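Local coordinates for peroxisomal fatty acid beta-oxidation multifunctional protein MFP2 (Arabidopsis thaliana, PDB 2WTB) that hydrates long-chain enoyl-CoA and oxidises 3-hydroxyacyl-CoA, two steps of peroxisomal fatty acid beta-oxidation during seed germination, at residues P104-I109 with R198-D203; M166-K171 with M250-I255; L423-S428 with N433-R438. All blocks are in the same frame, centred on the assembly; numbering follows the deposited sequence.

Interaction 1: residues P104-I109 with R198-D203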
ATOM      1  N   PRO A 104     -21.150 -23.652 -25.959  1.00 61.14           N
ATOM      2  CA  PRO A 104     -21.145 -23.018 -24.638  1.00 48.48           C
ATOM      3  C   PRO A 104     -19.804 -23.176 -23.930  1.00 45.48           C
ATOM      4  O   PRO A 104     -19.144 -24.202 -24.079  1.00 48.82           O
ATOM      5  CB  PRO A 104     -22.230 -23.786 -23.869  1.00 47.23           C
ATOM      6  CG  PRO A 104     -22.899 -24.686 -24.873  1.00 59.30           C
ATOM      7  CD  PRO A 104     -21.904 -24.915 -25.955  1.00 62.73           C
ATOM      8  N   SER A 105     -19.414 -22.157 -23.173  1.00 39.73           N
ATOM      9  CA  SER A 105     -18.212 -22.215 -22.355  1.00 35.63           C
ATOM     10  C   SER A 105     -18.610 -22.125 -20.892  1.00 45.43           C
ATOM     11  O   SER A 105     -19.550 -21.407 -20.540  1.00 49.42           O
ATOM     12  CB  SER A 105     -17.263 -21.065 -22.697  1.00 30.82           C
ATOM     13  OG  SER A 105     -16.765 -21.180 -24.017  1.00 74.78           O
ATOM     14  N   VAL A 106     -17.901 -22.859 -20.042  1.00 45.97           N
ATOM     15  CA  VAL A 106     -18.111 -22.778 -18.603  1.00 44.48           C
ATOM     16  C   VAL A 106     -16.776 -22.585 -17.906  1.00 46.95           C
ATOM     17  O   VAL A 106     -15.822 -23.317 -18.164  1.00 52.19           O
ATOM     18  CB  VAL A 106     -18.787 -24.041 -18.046  1.00 40.93           C
ATOM     19  CG1 VAL A 106     -18.928 -23.938 -16.535  1.00 38.38           C
ATOM     20  CG2 VAL A 106     -20.144 -24.247 -18.697  1.00 36.15           C
ATOM     21  N   ALA A 107     -16.710 -21.591 -17.029  1.00 42.97           N
ATOM     22  CA  ALA A 107     -15.489 -21.325 -16.281  1.00 48.22           C
ATOM     23  C   ALA A 107     -15.471 -22.115 -14.974  1.00 51.82           C
ATOM     24  O   ALA A 107     -16.456 -22.138 -14.234  1.00 51.65           O
ATOM     25  CB  ALA A 107     -15.343 -19.835 -16.011  1.00 30.90           C
ATOM     26  N   ALA A 108     -14.347 -22.773 -14.710  1.00 47.82           N
ATOM     27  CA  ALA A 108     -14.148 -23.503 -13.464  1.00 43.01           C
ATOM     28  C   ALA A 108     -13.155 -22.740 -12.600  1.00 44.34           C
ATOM     29  O   ALA A 108     -11.949 -22.784 -12.840  1.00 48.66           O
ATOM     30  CB  ALA A 108     -13.647 -24.907 -13.746  1.00 36.45           C
ATOM     31  N   ILE A 109     -13.668 -22.037 -11.597  1.00 46.15           N
ATOM     32  CA  ILE A 109     -12.848 -21.130 -10.805  1.00 49.94           C
ATOM     33  C   ILE A 109     -12.391 -21.710  -9.468  1.00 47.13           C
ATOM     34  O   ILE A 109     -13.189 -22.236  -8.691  1.00 40.66           O
ATOM     35  CB  ILE A 109     -13.573 -19.794 -10.543  1.00 47.78           C
ATOM     36  CG1 ILE A 109     -13.881 -19.085 -11.865  1.00 49.18           C
ATOM     37  CG2 ILE A 109     -12.733 -18.901  -9.639  1.00 42.51           C
ATOM     38  CD1 ILE A 109     -14.691 -17.811 -11.702  1.00 40.88           C
ATOM     39  N   ARG A 198     -17.999 -29.369 -16.581  1.00 46.86           N
ATOM     40  CA  ARG A 198     -18.260 -30.105 -17.816  1.00 49.13           C
ATOM     41  C   ARG A 198     -19.684 -30.673 -17.840  1.00 47.36           C
ATOM     42  O   ARG A 198     -20.306 -30.761 -18.898  1.00 48.02           O
ATOM     43  CB  ARG A 198     -17.215 -31.204 -18.059  1.00 50.78           C
ATOM     44  CG  ARG A 198     -17.233 -32.337 -17.052  1.00 49.67           C
ATOM     45  CD  ARG A 198     -16.488 -33.565 -17.567  1.00 53.10           C
ATOM     46  NE  ARG A 198     -15.049 -33.346 -17.691  1.00 53.80           N
ATOM     47  CZ  ARG A 198     -14.374 -33.422 -18.834  1.00 60.56           C
ATOM     48  NH1 ARG A 198     -15.004 -33.717 -19.964  1.00 63.87           N
ATOM     49  NH2 ARG A 198     -13.064 -33.210 -18.849  1.00 53.03           N
ATOM     50  N   ARG A 199     -20.196 -31.047 -16.673  1.00 37.02           N
ATOM     51  CA  ARG A 199     -21.583 -31.476 -16.556  1.00 38.99           C
ATOM     52  C   ARG A 199     -22.515 -30.303 -16.854  1.00 54.16           C
ATOM     53  O   ARG A 199     -23.543 -30.457 -17.518  1.00 46.98           O
ATOM     54  CB  ARG A 199     -21.865 -32.015 -15.154  1.00 39.32           C
ATOM     55  CG  ARG A 199     -23.298 -32.484 -14.951  1.00 55.28           C
ATOM     56  CD  ARG A 199     -23.611 -32.735 -13.479  1.00 69.13           C
ATOM     57  NE  ARG A 199     -23.654 -31.493 -12.712  1.00 91.66           N
ATOM     58  CZ  ARG A 199     -24.720 -30.702 -12.630  1.00110.60           C
ATOM     59  NH1 ARG A 199     -25.836 -31.022 -13.271  1.00116.76           N
ATOM     60  NH2 ARG A 199     -24.670 -29.589 -11.909  1.00115.18           N
ATOM     61  N   TRP A 200     -22.145 -29.127 -16.355  1.00 53.51           N
ATOM     62  CA  TRP A 200     -22.923 -27.917 -16.584  1.00 46.65           C
ATOM     63  C   TRP A 200     -22.913 -27.564 -18.069  1.00 47.54           C
ATOM     64  O   TRP A 200     -23.945 -27.208 -18.639  1.00 46.73           O
ATOM     65  CB  TRP A 200     -22.355 -26.760 -15.757  1.00 38.32           C
ATOM     66  CG  TRP A 200     -23.301 -25.609 -15.583  1.00 58.13           C
ATOM     67  CD1 TRP A 200     -23.629 -24.669 -16.518  1.00 66.59           C
ATOM     68  CD2 TRP A 200     -24.033 -25.267 -14.398  1.00 48.65           C
ATOM     69  NE1 TRP A 200     -24.524 -23.770 -15.991  1.00 67.27           N
ATOM     70  CE2 TRP A 200     -24.788 -24.114 -14.691  1.00 56.89           C
ATOM     71  CE3 TRP A 200     -24.127 -25.829 -13.122  1.00 50.91           C
ATOM     72  CZ2 TRP A 200     -25.625 -23.512 -13.754  1.00 54.42           C
ATOM     73  CZ3 TRP A 200     -24.960 -25.227 -12.190  1.00 41.95           C
ATOM     74  CH2 TRP A 200     -25.697 -24.081 -12.512  1.00 46.52           C
ATOM     75  N   ALA A 201     -21.743 -27.679 -18.691  1.00 41.39           N
ATOM     76  CA  ALA A 201     -21.578 -27.341 -20.101  1.00 39.16           C
ATOM     77  C   ALA A 201     -22.471 -28.176 -21.017  1.00 49.34           C
ATOM     78  O   ALA A 201     -23.055 -27.656 -21.966  1.00 49.14           O
ATOM     79  CB  ALA A 201     -20.123 -27.477 -20.510  1.00 30.13           C
ATOM     80  N   LEU A 202     -22.575 -29.471 -20.732  1.00 52.32           N
ATOM     81  CA  LEU A 202     -23.414 -30.351 -21.540  1.00 50.88           C
ATOM     82  C   LEU A 202     -24.891 -30.185 -21.197  1.00 53.49           C
ATOM     83  O   LEU A 202     -25.761 -30.535 -21.992  1.00 60.70           O
ATOM     84  CB  LEU A 202     -22.986 -31.816 -21.402  1.00 54.26           C
ATOM     85  CG  LEU A 202     -21.662 -32.195 -22.070  1.00 50.08           C
ATOM     86  CD1 LEU A 202     -21.562 -33.702 -22.242  1.00 54.49           C
ATOM     87  CD2 LEU A 202     -21.527 -31.504 -23.414  1.00 51.71           C
ATOM     88  N   ASP A 203     -25.168 -29.656 -20.010  1.00 54.74           N
ATOM     89  CA  ASP A 203     -26.531 -29.298 -19.640  1.00 53.18           C
ATOM     90  C   ASP A 203     -27.049 -28.198 -20.565  1.00 48.61           C
ATOM     91  O   ASP A 203     -28.189 -28.241 -21.025  1.00 47.02           O
ATOM     92  CB  ASP A 203     -26.594 -28.832 -18.184  1.00 64.36           C
ATOM     93  CG  ASP A 203     -26.749 -29.982 -17.206  1.00 67.04           C
ATOM     94  OD1 ASP A 203     -27.172 -31.078 -17.633  1.00 54.46           O
ATOM     95  OD2 ASP A 203     -26.458 -29.788 -16.005  1.00 74.19           O
TER

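Interaction 2: residues M166-K171 with M250-I255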
ATOM      1  N   MET A 166     -17.661  -2.567  -6.182  1.00 54.27           N
ATOM      2  CA  MET A 166     -16.505  -3.417  -6.445  1.00 57.53           C
ATOM      3  C   MET A 166     -15.444  -2.709  -7.284  1.00 62.83           C
ATOM      4  O   MET A 166     -14.261  -2.719  -6.938  1.00 59.85           O
ATOM      5  CB  MET A 166     -16.935  -4.711  -7.138  1.00 50.02           C
ATOM      6  CG  MET A 166     -17.805  -5.617  -6.286  1.00 66.17           C
ATOM      7  SD  MET A 166     -18.317  -7.103  -7.171  1.00 67.07           S
ATOM      8  CE  MET A 166     -16.732  -7.876  -7.480  1.00 77.53           C
ATOM      9  N   ILE A 167     -15.870  -2.094  -8.383  1.00 57.36           N
ATOM     10  CA  ILE A 167     -14.935  -1.443  -9.294  1.00 60.88           C
ATOM     11  C   ILE A 167     -14.285  -0.206  -8.676  1.00 66.31           C
ATOM     12  O   ILE A 167     -13.091   0.030  -8.850  1.00 65.36           O
ATOM     13  CB  ILE A 167     -15.617  -1.054 -10.614  1.00 55.00           C
ATOM     14  CG1 ILE A 167     -16.082  -2.305 -11.355  1.00 49.29           C
ATOM     15  CG2 ILE A 167     -14.668  -0.245 -11.485  1.00 60.19           C
ATOM     16  CD1 ILE A 167     -16.565  -2.029 -12.761  1.00 52.49           C
ATOM     17  N   LEU A 168     -15.069   0.580  -7.951  1.00 65.51           N
ATOM     18  CA  LEU A 168     -14.550   1.798  -7.341  1.00 75.66           C
ATOM     19  C   LEU A 168     -13.686   1.496  -6.121  1.00 73.52           C
ATOM     20  O   LEU A 168     -12.593   2.041  -5.976  1.00 81.95           O
ATOM     21  CB  LEU A 168     -15.688   2.754  -6.968  1.00 62.70           C
ATOM     22  CG  LEU A 168     -16.417   3.405  -8.142  1.00 62.33           C
ATOM     23  CD1 LEU A 168     -17.446   4.411  -7.645  1.00 64.69           C
ATOM     24  CD2 LEU A 168     -15.425   4.067  -9.084  1.00 62.97           C
ATOM     25  N   THR A 169     -14.182   0.628  -5.248  1.00 75.57           N
ATOM     26  CA  THR A 169     -13.453   0.265  -4.038  1.00 80.08           C
ATOM     27  C   THR A 169     -12.292  -0.672  -4.359  1.00 77.70           C
ATOM     28  O   THR A 169     -11.336  -0.776  -3.589  1.00 88.54           O
ATOM     29  CB  THR A 169     -14.377  -0.404  -3.007  1.00 88.83           C
ATOM     30  OG1 THR A 169     -15.573   0.371  -2.866  1.00 95.83           O
ATOM     31  CG2 THR A 169     -13.686  -0.504  -1.659  1.00102.08           C
ATOM     32  N   SER A 170     -12.382  -1.348  -5.501  1.00 71.00           N
ATOM     33  CA  SER A 170     -11.344  -2.278  -5.940  1.00 75.14           C
ATOM     34  C   SER A 170     -11.283  -3.539  -5.080  1.00 72.05           C
ATOM     35  O   SER A 170     -10.461  -4.422  -5.324  1.00 64.64           O
ATOM     36  CB  SER A 170      -9.974  -1.594  -5.973  1.00 64.20           C
ATOM     37  OG  SER A 170      -9.852  -0.751  -7.103  1.00 69.39           O
ATOM     38  N   LYS A 171     -12.157  -3.619  -4.080  1.00 74.25           N
ATOM     39  CA  LYS A 171     -12.187  -4.761  -3.172  1.00 69.15           C
ATOM     40  C   LYS A 171     -12.780  -6.002  -3.829  1.00 71.55           C
ATOM     41  O   LYS A 171     -13.780  -5.920  -4.541  1.00 71.18           O
ATOM     42  CB  LYS A 171     -12.970  -4.424  -1.901  1.00 68.72           C
ATOM     43  CG  LYS A 171     -12.239  -3.507  -0.934  1.00 70.02           C
ATOM     44  CD  LYS A 171     -13.033  -3.336   0.354  1.00 86.47           C
ATOM     45  CE  LYS A 171     -12.397  -2.306   1.278  1.00102.41           C
ATOM     46  NZ  LYS A 171     -11.046  -2.724   1.748  1.00107.90           N
ATOM     47  N   MET A 250     -13.319   8.325 -15.703  1.00 72.81           N
ATOM     48  CA  MET A 250     -13.153   7.801 -17.052  1.00 75.74           C
ATOM     49  C   MET A 250     -13.716   6.389 -17.146  1.00 78.28           C
ATOM     50  O   MET A 250     -14.184   5.964 -18.202  1.00 83.77           O
ATOM     51  CB  MET A 250     -11.678   7.803 -17.452  1.00 77.50           C
ATOM     52  CG  MET A 250     -11.040   9.182 -17.492  1.00 80.73           C
ATOM     53  SD  MET A 250      -9.286   9.121 -17.917  1.00 84.37           S
ATOM     54  CE  MET A 250      -8.894  10.868 -17.987  1.00195.63           C
ATOM     55  N   CYS A 251     -13.669   5.668 -16.030  1.00 68.17           N
ATOM     56  CA  CYS A 251     -14.193   4.309 -15.973  1.00 65.72           C
ATOM     57  C   CYS A 251     -15.714   4.331 -15.877  1.00 83.30           C
ATOM     58  O   CYS A 251     -16.393   3.468 -16.434  1.00 63.96           O
ATOM     59  CB  CYS A 251     -13.602   3.553 -14.781  1.00 63.96           C
ATOM     60  SG  CYS A 251     -14.288   1.897 -14.536  1.00 66.51           S
ATOM     61  N   LEU A 252     -16.242   5.319 -15.161  1.00 66.32           N
ATOM     62  CA  LEU A 252     -17.684   5.472 -15.027  1.00 81.21           C
ATOM     63  C   LEU A 252     -18.307   5.824 -16.372  1.00 75.88           C
ATOM     64  O   LEU A 252     -19.442   5.443 -16.659  1.00 76.65           O
ATOM     65  CB  LEU A 252     -18.020   6.538 -13.986  1.00 67.27           C
ATOM     66  CG  LEU A 252     -17.705   6.163 -12.536  1.00 74.21           C
ATOM     67  CD1 LEU A 252     -17.796   7.382 -11.631  1.00 77.10           C
ATOM     68  CD2 LEU A 252     -18.629   5.056 -12.055  1.00 63.65           C
ATOM     69  N   ASP A 253     -17.556   6.551 -17.192  1.00 71.48           N
ATOM     70  CA  ASP A 253     -17.992   6.875 -18.544  1.00 75.05           C
ATOM     71  C   ASP A 253     -18.300   5.607 -19.332  1.00 77.18           C
ATOM     72  O   ASP A 253     -19.390   5.457 -19.884  1.00 68.25           O
ATOM     73  CB  ASP A 253     -16.923   7.687 -19.277  1.00 89.86           C
ATOM     74  CG  ASP A 253     -16.851   9.120 -18.797  1.00 96.87           C
ATOM     75  OD1 ASP A 253     -17.816   9.578 -18.151  1.00 93.43           O
ATOM     76  OD2 ASP A 253     -15.831   9.788 -19.072  1.00101.56           O
ATOM     77  N   ALA A 254     -17.329   4.699 -19.383  1.00 67.48           N
ATOM     78  CA  ALA A 254     -17.488   3.452 -20.117  1.00 65.89           C
ATOM     79  C   ALA A 254     -18.708   2.679 -19.632  1.00 74.15           C
ATOM     80  O   ALA A 254     -19.373   1.998 -20.414  1.00 67.13           O
ATOM     81  CB  ALA A 254     -16.234   2.596 -19.988  1.00 64.96           C
ATOM     82  N   ILE A 255     -18.998   2.789 -18.340  1.00 76.76           N
ATOM     83  CA  ILE A 255     -20.126   2.076 -17.751  1.00 80.51           C
ATOM     84  C   ILE A 255     -21.449   2.664 -18.232  1.00 83.25           C
ATOM     85  O   ILE A 255     -22.353   1.932 -18.637  1.00 60.51           O
ATOM     86  CB  ILE A 255     -20.068   2.089 -16.205  1.00 77.00           C
ATOM     87  CG1 ILE A 255     -18.779   1.424 -15.713  1.00 82.56           C
ATOM     88  CG2 ILE A 255     -21.279   1.384 -15.617  1.00 66.41           C
ATOM     89  CD1 ILE A 255     -18.696   1.274 -14.207  1.00 58.67           C
TER

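Interaction 3: residues L423-S428 with N433-R438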
ATOM      1  N   LEU A 423      18.370  -8.839  19.180  1.00 45.27           N
ATOM      2  CA  LEU A 423      18.281  -7.734  20.128  1.00 51.13           C
ATOM      3  C   LEU A 423      17.811  -6.455  19.439  1.00 55.90           C
ATOM      4  O   LEU A 423      18.598  -5.540  19.191  1.00 55.11           O
ATOM      5  CB  LEU A 423      19.629  -7.512  20.819  1.00 58.12           C
ATOM      6  CG  LEU A 423      19.953  -8.403  22.024  1.00 67.86           C
ATOM      7  CD1 LEU A 423      19.328  -9.786  21.894  1.00 63.50           C
ATOM      8  CD2 LEU A 423      21.459  -8.506  22.239  1.00 60.33           C
ATOM      9  N   ALA A 424      16.519  -6.401  19.137  1.00 48.76           N
ATOM     10  CA  ALA A 424      15.952  -5.291  18.385  1.00 58.28           C
ATOM     11  C   ALA A 424      15.431  -4.186  19.298  1.00 70.11           C
ATOM     12  O   ALA A 424      14.985  -4.447  20.416  1.00 69.93           O
ATOM     13  CB  ALA A 424      14.846  -5.790  17.467  1.00 54.16           C
ATOM     14  N   SER A 425      15.490  -2.951  18.809  1.00 71.91           N
ATOM     15  CA  SER A 425      14.999  -1.802  19.560  1.00 68.84           C
ATOM     16  C   SER A 425      14.051  -0.942  18.734  1.00 66.27           C
ATOM     17  O   SER A 425      14.257  -0.740  17.538  1.00 62.59           O
ATOM     18  CB  SER A 425      16.159  -0.946  20.063  1.00 63.56           C
ATOM     19  OG  SER A 425      15.693   0.312  20.513  1.00 62.64           O
ATOM     20  N   ASN A 426      13.014  -0.437  19.392  1.00 67.58           N
ATOM     21  CA  ASN A 426      12.035   0.435  18.761  1.00 58.37           C
ATOM     22  C   ASN A 426      12.414   1.905  18.948  1.00 58.14           C
ATOM     23  O   ASN A 426      11.607   2.807  18.715  1.00 51.85           O
ATOM     24  CB  ASN A 426      10.644   0.152  19.340  1.00 64.18           C
ATOM     25  CG  ASN A 426       9.587   1.120  18.842  1.00 71.61           C
ATOM     26  OD1 ASN A 426       9.358   1.247  17.639  1.00 79.91           O
ATOM     27  ND2 ASN A 426       8.933   1.807  19.771  1.00 64.57           N
ATOM     28  N   THR A 427      13.655   2.139  19.364  1.00 67.87           N
ATOM     29  CA  THR A 427      14.148   3.492  19.598  1.00 65.91           C
ATOM     30  C   THR A 427      13.904   4.389  18.391  1.00 62.08           C
ATOM     31  O   THR A 427      13.846   3.919  17.254  1.00 67.80           O
ATOM     32  CB  THR A 427      15.651   3.497  19.930  1.00 55.72           C
ATOM     33  OG1 THR A 427      16.092   4.844  20.153  1.00 54.22           O
ATOM     34  CG2 THR A 427      16.449   2.885  18.788  1.00 39.76           C
ATOM     35  N   SER A 428      13.768   5.686  18.644  1.00 57.97           N
ATOM     36  CA  SER A 428      13.444   6.634  17.587  1.00 68.87           C
ATOM     37  C   SER A 428      14.426   7.799  17.537  1.00 74.93           C
ATOM     38  O   SER A 428      14.623   8.413  16.486  1.00 72.66           O
ATOM     39  CB  SER A 428      12.019   7.159  17.773  1.00 71.43           C
ATOM     40  OG  SER A 428      11.619   7.950  16.669  1.00 77.93           O
ATOM     41  N   ASN A 433      24.030   2.235  18.100  1.00 58.13           N
ATOM     42  CA  ASN A 433      25.373   1.828  18.513  1.00 60.35           C
ATOM     43  C   ASN A 433      25.683   2.114  19.979  1.00 64.72           C
ATOM     44  O   ASN A 433      26.511   1.435  20.588  1.00 74.82           O
ATOM     45  CB  ASN A 433      26.435   2.460  17.612  1.00 50.64           C
ATOM     46  CG  ASN A 433      26.551   1.756  16.277  1.00 57.42           C
ATOM     47  OD1 ASN A 433      26.638   2.393  15.229  1.00 61.03           O
ATOM     48  ND2 ASN A 433      26.541   0.429  16.312  1.00 49.95           N
ATOM     49  N   LYS A 434      25.017   3.116  20.543  1.00 61.58           N
ATOM     50  CA  LYS A 434      25.236   3.476  21.939  1.00 61.38           C
ATOM     51  C   LYS A 434      24.402   2.612  22.880  1.00 59.77           C
ATOM     52  O   LYS A 434      24.760   2.420  24.043  1.00 66.89           O
ATOM     53  CB  LYS A 434      24.948   4.961  22.168  1.00 60.28           C
ATOM     54  CG  LYS A 434      26.002   5.881  21.580  1.00 63.20           C
ATOM     55  CD  LYS A 434      25.649   7.340  21.792  1.00 76.07           C
ATOM     56  CE  LYS A 434      26.644   8.253  21.095  1.00 85.87           C
ATOM     57  NZ  LYS A 434      26.264   9.687  21.227  1.00 95.84           N
ATOM     58  N   ILE A 435      23.295   2.087  22.371  1.00 56.56           N
ATOM     59  CA  ILE A 435      22.429   1.222  23.161  1.00 70.48           C
ATOM     60  C   ILE A 435      23.133  -0.089  23.510  1.00 80.35           C
ATOM     61  O   ILE A 435      23.036  -0.576  24.638  1.00 89.30           O
ATOM     62  CB  ILE A 435      21.110   0.921  22.426  1.00 72.74           C
ATOM     63  CG1 ILE A 435      20.305   2.208  22.235  1.00 78.81           C
ATOM     64  CG2 ILE A 435      20.297  -0.108  23.189  1.00 66.78           C
ATOM     65  CD1 ILE A 435      18.971   1.998  21.545  1.00 82.89           C
ATOM     66  N   GLY A 436      23.849  -0.650  22.542  1.00 76.74           N
ATOM     67  CA  GLY A 436      24.563  -1.897  22.750  1.00 80.08           C
ATOM     68  C   GLY A 436      25.989  -1.703  23.233  1.00 76.60           C
ATOM     69  O   GLY A 436      26.839  -2.574  23.049  1.00 76.70           O
ATOM     70  N   GLU A 437      26.247  -0.559  23.857  1.00 69.44           N
ATOM     71  CA  GLU A 437      27.583  -0.225  24.335  1.00 63.31           C
ATOM     72  C   GLU A 437      28.114  -1.238  25.346  1.00 73.55           C
ATOM     73  O   GLU A 437      29.264  -1.671  25.257  1.00 78.84           O
ATOM     74  CB  GLU A 437      27.591   1.175  24.952  1.00 69.61           C
ATOM     75  CG  GLU A 437      28.925   1.581  25.557  1.00 90.78           C
ATOM     76  CD  GLU A 437      30.017   1.746  24.515  1.00110.23           C
ATOM     77  OE1 GLU A 437      29.685   1.899  23.319  1.00106.37           O
ATOM     78  OE2 GLU A 437      31.207   1.725  24.894  1.00121.16           O
ATOM     79  N   ARG A 438      27.274  -1.615  26.306  1.00 71.13           N
ATOM     80  CA  ARG A 438      27.704  -2.480  27.401  1.00 64.29           C
ATOM     81  C   ARG A 438      27.707  -3.967  27.040  1.00 64.84           C
ATOM     82  O   ARG A 438      27.941  -4.818  27.899  1.00 69.39           O
ATOM     83  CB  ARG A 438      26.837  -2.250  28.641  1.00 61.49           C
ATOM     84  CG  ARG A 438      26.847  -0.824  29.164  1.00 70.44           C
ATOM     85  CD  ARG A 438      26.343  -0.768  30.601  1.00 78.93           C
ATOM     86  NE  ARG A 438      26.215   0.602  31.087  1.00 95.07           N
ATOM     87  CZ  ARG A 438      25.056   1.232  31.245  1.00107.10           C
ATOM     88  NH1 ARG A 438      23.918   0.613  30.961  1.00107.03           N
ATOM     89  NH2 ARG A 438      25.031   2.481  31.693  1.00110.06           N
TER

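Interaction 1: residues P104-I109 with R198-D203
Val-106 lays one methyl group against the backbone and side chain of Ala-201, joining strand 105-109 to helix 193-205: the CA atoms of Val-106 and Ala-201 are 5.9 Å apart, the shortest such spacing between the two segments. So short a spacing fits a small residue on the helix, since Ala-201 offers only a methyl group.

The apolar contacts radiate from Val-106 CG2. With CG1 anti to the backbone N (chi1 177°), CG2 is the branch turned to the helix. It lies 3.7 Å from Ala-201 CB and equally close to Ala-201 CA, straddling the bond between them. The same methyl group is 4.1 Å from Trp-200 CD1 and meets the pyrrole part of the indole obliquely. The ring also reaches strand 126-129, touching Ala-126 and Ile-128, and Lys-209 makes a cation-pi contact with it. Pro-104 adds a looser touch, its CG 4.2 Å from Ala-201 O.

Polar interactions stay within each segment or lead out of the pair. Arg-199 NH1 and Asp-203 OD2, one helical turn apart, are 3.1 Å from each other, but the oxygen stands well out of the guanidinium plane, so the attraction is of charge alone. Asp-203 OD1 pairs with Arg-208 as well. On the strand, the backbone of Val-106 is hydrogen-bonded to Ile-55 and Ile-57 of the neighbouring strand 54-59.

No hydrogen bond crosses between the segments. Between them the helix thus meets the crotonase-type sheet by shape and van der Waals contact, with its charged groups engaged away from the interface.

Interaction 2: residues M166-K171 with M250-I255
Two helices pack side by side here, with Ile-167 of helix 160-169 facing Cys-251 and Ile-255 of helix 247-260. The first helix belongs to the enoyl-CoA hydratase/isomerase (crotonase) part of the chain. The nearest CA pair, Ile-167 and Cys-251, is 8.8 Å apart, a spacing that leaves the contact entirely to side chains; no hydrogen bond joins the segments.

Ile-167 uses both of its branches. CG2 stands anti to the backbone N and touches Cys-251 SG at 3.7 Å, while the other branch, CG1 anti to the carbonyl carbon (chi1 -64°), extends until CD1 meets Ile-255 CD1 tip to tip at 4.2 Å. The fork therefore reaches two residues one turn apart on the partner helix. Leu-140 and Leu-154 also touch this side chain, and Thr-151 touches both Cys-251 and Ile-255, so helix 150-158 borders the same apolar layer.

The site lies close by: the side chain of Ile-167 is about 7 Å from that of Glu-139, predicted to be the proton acceptor, and about 8 Å from that of Glu-119, the predicted nucleophile. Ile-167 thus lies near the probable catalytic residues without touching them, and both of its branches meet helix 247-260. At the margin of the contact, the leucines barely meet, Leu-168 CD2 standing 4.5 Å from Leu-252 CD2.

Interaction 3: residues L423-S428 with N433-R438
Three torsions bring Ser-425, Thr-427 and Ile-435 together in the beta-alpha-beta unit formed by strand 422-425, helix 432-435 and strand 445-450, within the Rossmann-type NAD-binding region. Ser-425 holds OG anti to its own N (chi1 166°). Thr-427 gives that place to OG1, which leaves CG2 between the backbone N and the carbonyl carbon, aimed at the helix. Ile-435, with its CG1 branch fully extended (chi2 -179°), delivers CD1 to both.

That one methyl group carries the cross-segment contact. Ile-435 CD1 is 3.8 Å from Thr-427 CG2, the two side chains meeting tip to tip, and 4.0 Å from Thr-427 CB. It also lies 3.8 Å from Ser-425 OG, a van der Waals approach to an oxygen whose polar bonds are made with other groups. Phe-410 of helix 403-416 touches Ile-435 too, so the isoleucine side chain also meets that helix.

The polar work belongs to the chain leaving the strand. Ser-425 OG accepts a bond from Thr-427 N, which defines an ST turn, and is also hydrogen-bonded to Glu-397 OE1. The buried hydroxyl therefore ties the turn to the end of the adjacent strand 394-397. An alanine here would remove OG, and would probably leave Thr-427 N and the Glu-397 carboxylate each short of a partner, with the turn freer to move. Thr-427 OG1 in its turn is hydrogen-bonded to Glu-401 and to Ile-430 N, which helps fix the threonine's rotation and hence the direction of CG2. In the ST turn itself, the bond from Thr-427 N to Ser-425 OG is 3.0 Å long with an angle of 155° at the hydrogen.

How the interactions relate
Interactions 1 and 2 share the N-terminal half of the molecule, their centres 29 Å apart and their nearest atoms about 11 Å apart, and their segments alternate along the chain. Interaction 2 is the one beside the predicted hydratase residues Glu-119 and Glu-139; interaction 1 lies away from them, on the crotonase sheet. Interaction 3 belongs to the NAD-binding region, on the opposite side of the chain's centre, with its centre 61 Å from that of interaction 1 and 48 Å from that of interaction 2. None of the three touches another. All are buried and lack hydrogen bonds between their segments, so each joins its elements by van der Waals packing.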